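PDB 5TX7: D-isomer specific 2-hydroxyacid dehydrogenase family protein from Desulfovibrio vulgaris, which probably catalyses the NAD-dependent oxidation or reduction of D-2-hydroxyacids and their 2-oxo counterparts. Local coordinates for residues E23-L28 with A304-F309. Residues are numbered along the deposited sequence; the frame is centred on the assembly and turned at random.
Sequences EELGEL and ANIRSF
Leu25 and Arg307 bring the two backbones nearest, their CA atoms 7.1 Å apart, where the turn leading from helix 20-23 into strand 27-30 meets the C-terminal helix 292-310. That strand lies at one edge of the five-stranded parallel sheet of the flavodoxin-like domain, which in relatives of this family is the substrate-binding one; the chain returns through helix 292-310, whose last turns complete this domain, built otherwise mostly from the start of the chain. Gly26, with positive phi, ends the helical course after Leu25, a backbone turn that suits glycine.

Leucine fits here because its two methyls can serve two neighbours. CD1 lies 3.8 Å from Ile306 CG2, an apolar contact in which the branched isoleucine, buried and also resting on Ile22, presents the methyl that stands anti to its own backbone N. CD2 turns instead to the arginine, 4.2 Å from Arg307 NE and oblique to the guanidinium, the two side chains crossing at about a right angle.

Arginine suits this exposed side of the helix: its aliphatic stem extends with CG anti to the backbone N (chi1 -158°), then bends at chi3. Glu24 OE1 and Arg307 NH2, oppositely charged, are 5.3 Å apart, too far for a direct salt bridge. A water bridges them, lying in the guanidinium plane at its edge, accepting from Arg307 NH2 at 2.7 Å and donating to Glu24 OE1 at 3.0 Å.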
loop_
_atom_site.group_PDB
_atom_site.type_symbol
_atom_site.label_atom_id
_atom_site.label_comp_id
_atom_site.label_asym_id
_atom_site.label_seq_id
_atom_site.Cartn_x
_atom_site.Cartn_y
_atom_site.Cartn_z
ATOM N N GLU A 23 -9.321 32.102 -9.457
ATOM C CA GLU A 23 -10.222 33.238 -9.200
ATOM C C GLU A 23 -9.519 34.580 -8.983
ATOM O O GLU A 23 -10.099 35.618 -9.265
ATOM C CB GLU A 23 -11.158 32.948 -8.031
ATOM C CG GLU A 23 -12.194 31.886 -8.361
ATOM C CD GLU A 23 -12.931 31.315 -7.147
ATOM O OE1 GLU A 23 -12.333 31.165 -6.041
ATOM O OE2 GLU A 23 -14.083 30.908 -7.358
ATOM N N GLU A 24 -8.273 34.553 -8.508
ATOM C CA GLU A 24 -7.436 35.763 -8.417
ATOM C C GLU A 24 -7.131 36.426 -9.766
ATOM O O GLU A 24 -6.793 37.598 -9.792
ATOM C CB GLU A 24 -6.094 35.456 -7.731
ATOM C CG GLU A 24 -6.092 35.548 -6.217
ATOM C CD GLU A 24 -4.993 34.706 -5.568
ATOM O OE1 GLU A 24 -3.878 34.603 -6.161
ATOM O OE2 GLU A 24 -5.255 34.150 -4.461
ATOM N N LEU A 25 -7.230 35.679 -10.866
ATOM C CA LEU A 25 -6.723 36.096 -12.183
ATOM C C LEU A 25 -7.808 36.499 -13.185
ATOM O O LEU A 25 -7.504 36.800 -14.342
ATOM C CB LEU A 25 -5.927 34.934 -12.791
ATOM C CG LEU A 25 -4.834 34.314 -11.933
ATOM C CD1 LEU A 25 -4.258 33.100 -12.624
ATOM C CD2 LEU A 25 -3.740 35.328 -11.667
ATOM N N GLY A 26 -9.068 36.474 -12.764
ATOM C CA GLY A 26 -10.173 36.781 -13.649
ATOM C C GLY A 26 -11.496 36.333 -13.082
ATOM O O GLY A 26 -11.590 35.946 -11.929
ATOM N N GLU A 27 -12.520 36.405 -13.915
ATOM C CA GLU A 27 -13.860 35.959 -13.573
ATOM C C GLU A 27 -13.975 34.524 -14.027
ATOM O O GLU A 27 -13.876 34.252 -15.216
ATOM C CB GLU A 27 -14.930 36.836 -14.241
ATOM C CG GLU A 27 -15.254 38.114 -13.476
ATOM C CD GLU A 27 -15.474 37.865 -11.978
ATOM O OE1 GLU A 27 -16.355 37.035 -11.639
ATOM O OE2 GLU A 27 -14.747 38.466 -11.140
ATOM N N LEU A 28 -14.175 33.613 -13.082
ATOM C CA LEU A 28 -14.232 32.185 -13.384
ATOM C C LEU A 28 -15.651 31.653 -13.379
ATOM O O LEU A 28 -16.440 32.018 -12.515
ATOM C CB LEU A 28 -13.424 31.407 -12.354
ATOM C CG LEU A 28 -13.328 29.891 -12.491
ATOM C CD1 LEU A 28 -12.644 29.493 -13.776
ATOM C CD2 LEU A 28 -12.543 29.375 -11.318
ATOM N N ALA A 304 -0.448 29.235 -12.570
ATOM C CA ALA A 304 0.858 29.702 -13.070
ATOM C C ALA A 304 0.889 29.872 -14.576
ATOM O O ALA A 304 1.423 30.869 -15.062
ATOM C CB ALA A 304 1.957 28.746 -12.647
ATOM N N ASN A 305 0.325 28.888 -15.299
ATOM C CA ASN A 305 0.179 28.940 -16.760
ATOM C C ASN A 305 -0.615 30.174 -17.213
ATOM O O ASN A 305 -0.221 30.865 -18.148
ATOM C CB ASN A 305 -0.554 27.678 -17.289
ATOM C CG ASN A 305 0.303 26.405 -17.260
ATOM O OD1 ASN A 305 1.474 26.425 -16.905
ATOM N ND2 ASN A 305 -0.293 25.288 -17.655
ATOM N N ILE A 306 -1.744 30.430 -16.552
ATOM C CA ILE A 306 -2.616 31.575 -16.869
ATOM C C ILE A 306 -1.919 32.890 -16.527
ATOM O O ILE A 306 -1.979 33.837 -17.309
ATOM C CB ILE A 306 -3.968 31.497 -16.121
ATOM C CG1 ILE A 306 -4.778 30.277 -16.569
ATOM C CG2 ILE A 306 -4.796 32.757 -16.344
ATOM C CD1 ILE A 306 -5.886 29.898 -15.595
ATOM N N ARG A 307 -1.277 32.942 -15.360
ATOM C CA ARG A 307 -0.507 34.121 -14.912
ATOM C C ARG A 307 0.570 34.461 -15.944
ATOM O O ARG A 307 0.699 35.622 -16.358
ATOM C CB ARG A 307 0.112 33.876 -13.529
ATOM C CG ARG A 307 0.472 35.127 -12.736
ATOM C CD ARG A 307 0.959 34.840 -11.304
ATOM N NE ARG A 307 0.029 33.977 -10.540
ATOM C CZ ARG A 307 0.228 32.689 -10.189
ATOM N NH1 ARG A 307 1.361 32.025 -10.475
ATOM N NH2 ARG A 307 -0.722 32.046 -9.511
ATOM N N SER A 308 1.299 33.435 -16.393
ATOM C CA SER A 308 2.336 33.595 -17.418
ATOM C C SER A 308 1.797 34.067 -18.765
ATOM O O SER A 308 2.422 34.897 -19.437
ATOM C CB SER A 308 3.091 32.297 -17.621
ATOM O OG SER A 308 3.765 31.932 -16.438
ATOM N N PHE A 309 0.648 33.538 -19.174
ATOM C CA PHE A 309 0.014 33.990 -20.414
ATOM C C PHE A 309 -0.347 35.477 -20.337
ATOM O O PHE A 309 -0.110 36.210 -21.287
ATOM C CB PHE A 309 -1.233 33.171 -20.762
ATOM C CG PHE A 309 -2.002 33.756 -21.895
ATOM C CD1 PHE A 309 -1.503 33.663 -23.192
ATOM C CD2 PHE A 309 -3.174 34.474 -21.670
ATOM C CE1 PHE A 309 -2.180 34.239 -24.250
ATOM C CE2 PHE A 309 -3.852 35.059 -22.722
ATOM C CZ PHE A 309 -3.355 34.941 -24.011
HETATM O O HOH W 1 -3.042 32.897 -8.511
#